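Local coordinates for protein bradavidin 2 (Bradyrhizobium japonicum, PDB 4GGT) that binds biotin within an eight-stranded antiparallel beta-barrel of the avidin family, at residues G36-H41 / T76-T81; L93-V96 / P102-L105. All blocks are in the same frame, centred on the assembly; numbering follows the deposited sequence.

How the interactions relate
From the N terminus, the chain first reaches 36-41 on strand 33-39, then runs through strands 51-59 and 62-69 before 76-81 on strand 74-80 closes the 34-residue loop of interaction 1. Interaction 2 opens only afterwards, on strand 86-95, and closes across five residues onto strand 103-113. The two are therefore in series, neither nested nor crossed. They exemplify two ways of holding a barrel together: interaction 1 joins non-adjacent strands through its interior, whereas interaction 2 pairs neighbours at one end of a hairpin. Their centres lie about 16 Å apart, yet Thr76 OG1 and Leu93 CD1 pack at 3.2 Å where strands 74-80 and 86-95 adjoin.

Interaction 1: residues G36-H41 / T76-T81; sequences GTFTNH and TRWVGT
Phe38 and Trp78 meet across the inside of the barrel, where the outer part of the phenyl ring and the six-membered ring of the indole make the contact between the two segments. The two backbones stay far apart, Phe38 CA and Thr76 CA being 10.9 Å from each other, and it is the two aromatic side chains that bridge the distance. From Phe38 CB, which points toward strand 74-80, CG stands anti to the backbone N (chi1 -178°) and carries the ring inward. Closest contact starts at CE1, 3.8 Å from Trp78 CH2. At the far end CZ is 3.6 Å from Trp78 CZ2 and equally close to CH2, while CE2 comes no nearer than 4.0 Å to CH2. Trp78 CH2 thus lies over one face of the phenyl ring, displaced toward its rim. With planes at 41° and centroids 4.8 Å apart, the pair is an oblique packing of aromatic rings. The other end of the indole is fixed by a hydrogen bond from NE1 to Asp109 OD2, and Phe65, Trp91 and Phe111 pack around it as further rings. As Asp109 and the nearby Asn18 and Asn40 are biotin-binding residues, this buried aromatic cluster is characteristic of the interior of an avidin barrel beside its ligand site.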
loop_
_atom_site.group_PDB
_atom_site.type_symbol
_atom_site.label_atom_id
_atom_site.label_comp_id
_atom_site.label_asym_id
_atom_site.label_seq_id
_atom_site.Cartn_x
_atom_site.Cartn_y
_atom_site.Cartn_z
ATOM N N GLY A 36 3.602 -1.946 8.659
ATOM C CA GLY A 36 2.332 -2.477 8.169
ATOM C C GLY A 36 2.486 -3.761 7.369
ATOM O O GLY A 36 3.601 -4.212 7.107
ATOM N N THR A 37 1.360 -4.340 6.993
ATOM C CA THR A 37 1.338 -5.551 6.154
ATOM C C THR A 37 0.320 -5.314 5.055
ATOM O O THR A 37 -0.780 -4.884 5.335
ATOM C CB THR A 37 0.931 -6.790 7.007
ATOM O OG1 THR A 37 1.921 -6.997 8.020
ATOM C CG2 THR A 37 0.807 -8.028 6.148
ATOM N N PHE A 38 0.656 -5.632 3.812
ATOM C CA PHE A 38 -0.226 -5.300 2.725
ATOM C C PHE A 38 -0.453 -6.583 1.957
ATOM O O PHE A 38 0.510 -7.330 1.698
ATOM C CB PHE A 38 0.465 -4.310 1.798
ATOM C CG PHE A 38 -0.385 -3.850 0.655
ATOM C CD1 PHE A 38 -1.170 -2.685 0.768
ATOM C CD2 PHE A 38 -0.433 -4.587 -0.521
ATOM C CE1 PHE A 38 -1.953 -2.269 -0.316
ATOM C CE2 PHE A 38 -1.204 -4.187 -1.594
ATOM C CZ PHE A 38 -1.978 -3.022 -1.498
ATOM N N THR A 39 -1.686 -6.840 1.595
ATOM C CA THR A 39 -1.916 -7.954 0.672
ATOM C C THR A 39 -2.856 -7.619 -0.467
ATOM O O THR A 39 -3.890 -7.021 -0.276
ATOM C CB THR A 39 -2.029 -9.378 1.370
ATOM O OG1 THR A 39 -2.910 -10.312 0.671
ATOM C CG2 THR A 39 -2.200 -9.331 2.865
ATOM N N ASN A 40 -2.387 -7.900 -1.677
ATOM C CA ASN A 40 -3.113 -7.643 -2.902
ATOM C C ASN A 40 -4.027 -8.837 -3.112
ATOM O O ASN A 40 -3.687 -9.948 -2.704
ATOM C CB ASN A 40 -2.094 -7.521 -4.059
ATOM C CG ASN A 40 -2.746 -7.404 -5.418
ATOM O OD1 ASN A 40 -2.877 -6.308 -5.976
ATOM N ND2 ASN A 40 -3.166 -8.538 -5.964
ATOM N N HIS A 41 -5.194 -8.604 -3.704
ATOM C CA HIS A 41 -6.131 -9.693 -3.945
ATOM C C HIS A 41 -6.625 -9.733 -5.379
ATOM O O HIS A 41 -7.766 -10.151 -5.645
ATOM C CB HIS A 41 -7.283 -9.652 -2.941
ATOM C CG HIS A 41 -6.913 -10.180 -1.595
ATOM N ND1 HIS A 41 -6.685 -9.365 -0.507
ATOM C CD2 HIS A 41 -6.697 -11.445 -1.170
ATOM C CE1 HIS A 41 -6.363 -10.110 0.537
ATOM N NE2 HIS A 41 -6.361 -11.378 0.157
ATOM N N THR A 76 5.257 -0.997 -5.326
ATOM C CA THR A 76 4.368 0.167 -5.457
ATOM C C THR A 76 4.614 1.128 -4.306
ATOM O O THR A 76 4.813 0.684 -3.185
ATOM C CB THR A 76 2.940 -0.312 -5.454
ATOM O OG1 THR A 76 2.809 -1.253 -6.520
ATOM C CG2 THR A 76 1.927 0.847 -5.648
ATOM N N ARG A 77 4.573 2.424 -4.603
ATOM C CA ARG A 77 4.669 3.435 -3.567
ATOM C C ARG A 77 3.371 4.200 -3.605
ATOM O O ARG A 77 3.004 4.730 -4.684
ATOM C CB ARG A 77 5.820 4.386 -3.848
ATOM C CG ARG A 77 6.031 5.414 -2.704
ATOM C CD ARG A 77 5.171 6.683 -2.890
ATOM N NE ARG A 77 5.692 7.667 -3.852
ATOM C CZ ARG A 77 5.147 7.984 -5.023
ATOM N NH1 ARG A 77 4.068 7.355 -5.532
ATOM N NH2 ARG A 77 5.729 8.920 -5.738
ATOM N N TRP A 78 2.753 4.339 -2.427
ATOM C CA TRP A 78 1.537 5.164 -2.298
ATOM C C TRP A 78 1.918 6.424 -1.516
ATOM O O TRP A 78 2.699 6.362 -0.558
ATOM C CB TRP A 78 0.488 4.419 -1.482
ATOM C CG TRP A 78 -0.239 3.295 -2.161
ATOM C CD1 TRP A 78 -1.488 3.341 -2.701
ATOM C CD2 TRP A 78 0.211 1.939 -2.277
ATOM N NE1 TRP A 78 -1.851 2.102 -3.199
ATOM C CE2 TRP A 78 -0.821 1.215 -2.952
ATOM C CE3 TRP A 78 1.383 1.266 -1.896
ATOM C CZ2 TRP A 78 -0.706 -0.155 -3.245
ATOM C CZ3 TRP A 78 1.516 -0.090 -2.185
ATOM C CH2 TRP A 78 0.457 -0.796 -2.866
ATOM N N VAL A 79 1.363 7.570 -1.923
ATOM C CA VAL A 79 1.539 8.792 -1.189
ATOM C C VAL A 79 0.130 9.419 -1.064
ATOM O O VAL A 79 -0.669 9.344 -2.001
ATOM C CB VAL A 79 2.596 9.737 -1.842
ATOM C CG1 VAL A 79 2.356 9.890 -3.363
ATOM C CG2 VAL A 79 2.651 11.065 -1.099
ATOM N N GLY A 80 -0.185 9.941 0.106
ATOM C CA GLY A 80 -1.524 10.485 0.337
ATOM C C GLY A 80 -1.672 11.147 1.684
ATOM O O GLY A 80 -0.710 11.693 2.253
ATOM N N THR A 81 -2.878 11.066 2.213
ATOM C CA THR A 81 -3.200 11.761 3.463
ATOM C C THR A 81 -4.278 10.978 4.162
ATOM O O THR A 81 -4.863 10.067 3.575
ATOM C CB THR A 81 -3.704 13.229 3.229
ATOM O OG1 THR A 81 -4.905 13.199 2.451
ATOM C CG2 THR A 81 -2.687 14.047 2.490
#

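Interaction 2: residues L93-V96 / P102-L105; sequences LFYV and PSRL
Tyr95 O is approached by two neighbours of the opposite strand: it accepts a hydrogen bond from Ser103 N at 2.7 Å, the shortest of the four between the strands, and Pro102 CA adds a C-H...O contact at 3.0 Å. Tyr95 N returns a bond to Ser103 O, and a second reciprocal pair joins Leu93 and Leu105 through their backbone N and O atoms. Tyr95 with Ser103 and Leu93 with Leu105 are thus hydrogen-bonded pairs of an antiparallel ladder, with Phe94 and Arg104 the non-hydrogen-bonded pair between them. On the face bearing Tyr95, its CG sits between the backbone N and the carbonyl carbon (chi1 65°), which lays the ring across the neighbouring strand. Ring atom CD1 of Tyr95 comes to 3.3 Å from Ser103 O, and CE1 rests 3.6 Å from Ser103 CB. With an alanine here, Ser103 would probably lose the cover of the ring over its CB and carbonyl, leaving a gap beside it. Further along this face Leu93 CD2 touches Leu105 CB at 4.2 Å. The other face carries a CH-pi contact: Arg104 CB stands 3.7 Å from the centroid of the Phe94 ring, only 14° off its normal. Arg104 then runs extended alongside the ring, so that CD also meets Phe94 CZ at 3.7 Å before the guanidinium leads away. The ladder belongs to the hairpin of strands 86-95 and 103-113; on the far side of 86-95, strand 74-80 continues the sheet through backbone bonding of Phe94 with Phe75, and its biotin-binding Ser74 touches the side chains of Leu93 and Tyr95.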
loop_
_atom_site.group_PDB
_atom_site.type_symbol
_atom_site.label_atom_id
_atom_site.label_comp_id
_atom_site.label_asym_id
_atom_site.label_seq_id
_atom_site.Cartn_x
_atom_site.Cartn_y
_atom_site.Cartn_z
ATOM N N LEU A 93 3.607 2.266 -9.649
ATOM C CA LEU A 93 4.016 0.854 -9.653
ATOM C C LEU A 93 5.202 0.756 -10.610
ATOM O O LEU A 93 5.162 1.293 -11.721
ATOM C CB LEU A 93 2.874 -0.019 -10.189
ATOM C CG LEU A 93 3.257 -1.417 -10.690
ATOM C CD1 LEU A 93 3.616 -2.294 -9.487
ATOM C CD2 LEU A 93 2.141 -2.046 -11.555
ATOM N N PHE A 94 6.259 0.089 -10.172
ATOM C CA PHE A 94 7.365 -0.263 -11.068
ATOM C C PHE A 94 7.466 -1.763 -11.154
ATOM O O PHE A 94 7.418 -2.444 -10.148
ATOM C CB PHE A 94 8.673 0.341 -10.575
ATOM C CG PHE A 94 9.013 1.646 -11.253
ATOM C CD1 PHE A 94 8.525 2.852 -10.760
ATOM C CD2 PHE A 94 9.736 1.652 -12.439
ATOM C CE1 PHE A 94 8.808 4.056 -11.402
ATOM C CE2 PHE A 94 10.034 2.851 -13.095
ATOM C CZ PHE A 94 9.576 4.059 -12.558
ATOM N N TYR A 95 7.536 -2.289 -12.373
ATOM C CA TYR A 95 7.565 -3.732 -12.563
ATOM C C TYR A 95 8.334 -4.041 -13.824
ATOM O O TYR A 95 8.813 -3.133 -14.492
ATOM C CB TYR A 95 6.144 -4.322 -12.621
ATOM C CG TYR A 95 5.290 -3.886 -13.802
ATOM C CD1 TYR A 95 4.951 -2.552 -13.993
ATOM C CD2 TYR A 95 4.780 -4.834 -14.703
ATOM C CE1 TYR A 95 4.151 -2.156 -15.057
ATOM C CE2 TYR A 95 3.978 -4.447 -15.771
ATOM C CZ TYR A 95 3.674 -3.105 -15.938
ATOM O OH TYR A 95 2.884 -2.693 -16.989
ATOM N N VAL A 96 8.476 -5.332 -14.084
ATOM C CA VAL A 96 9.098 -5.846 -15.295
ATOM C C VAL A 96 8.001 -6.550 -16.084
ATOM O O VAL A 96 7.360 -7.459 -15.556
ATOM C CB VAL A 96 10.234 -6.838 -14.960
ATOM C CG1 VAL A 96 11.014 -7.182 -16.208
ATOM C CG2 VAL A 96 11.175 -6.254 -13.904
ATOM N N PRO A 102 10.950 -3.795 -18.089
ATOM C CA PRO A 102 10.421 -3.037 -16.968
ATOM C C PRO A 102 9.486 -1.951 -17.476
ATOM O O PRO A 102 9.636 -1.465 -18.598
ATOM C CB PRO A 102 11.658 -2.395 -16.339
ATOM C CG PRO A 102 12.839 -3.032 -17.006
ATOM C CD PRO A 102 12.356 -3.464 -18.355
ATOM N N SER A 103 8.527 -1.578 -16.645
ATOM C CA SER A 103 7.550 -0.573 -17.012
ATOM C C SER A 103 7.082 0.115 -15.735
ATOM O O SER A 103 7.361 -0.369 -14.628
ATOM C CB SER A 103 6.370 -1.238 -17.725
ATOM O OG SER A 103 6.829 -2.209 -18.656
ATOM N N ARG A 104 6.398 1.241 -15.902
ATOM C CA ARG A 104 5.754 1.916 -14.777
ATOM C C ARG A 104 4.285 2.178 -15.058
ATOM O O ARG A 104 3.871 2.313 -16.219
ATOM C CB ARG A 104 6.503 3.184 -14.366
ATOM C CG ARG A 104 5.876 4.529 -14.712
ATOM C CD ARG A 104 6.893 5.627 -14.480
ATOM N NE ARG A 104 6.340 6.974 -14.561
ATOM C CZ ARG A 104 6.167 7.667 -15.685
ATOM N NH1 ARG A 104 6.478 7.144 -16.868
ATOM N NH2 ARG A 104 5.669 8.891 -15.625
ATOM N N LEU A 105 3.499 2.207 -13.986
ATOM C CA LEU A 105 2.081 2.519 -14.075
ATOM C C LEU A 105 1.770 3.468 -12.940
ATOM O O LEU A 105 2.431 3.441 -11.907
ATOM C CB LEU A 105 1.248 1.250 -13.950
ATOM C CG LEU A 105 -0.206 1.220 -14.441
ATOM C CD1 LEU A 105 -0.257 1.219 -15.971
ATOM C CD2 LEU A 105 -0.898 -0.013 -13.901
#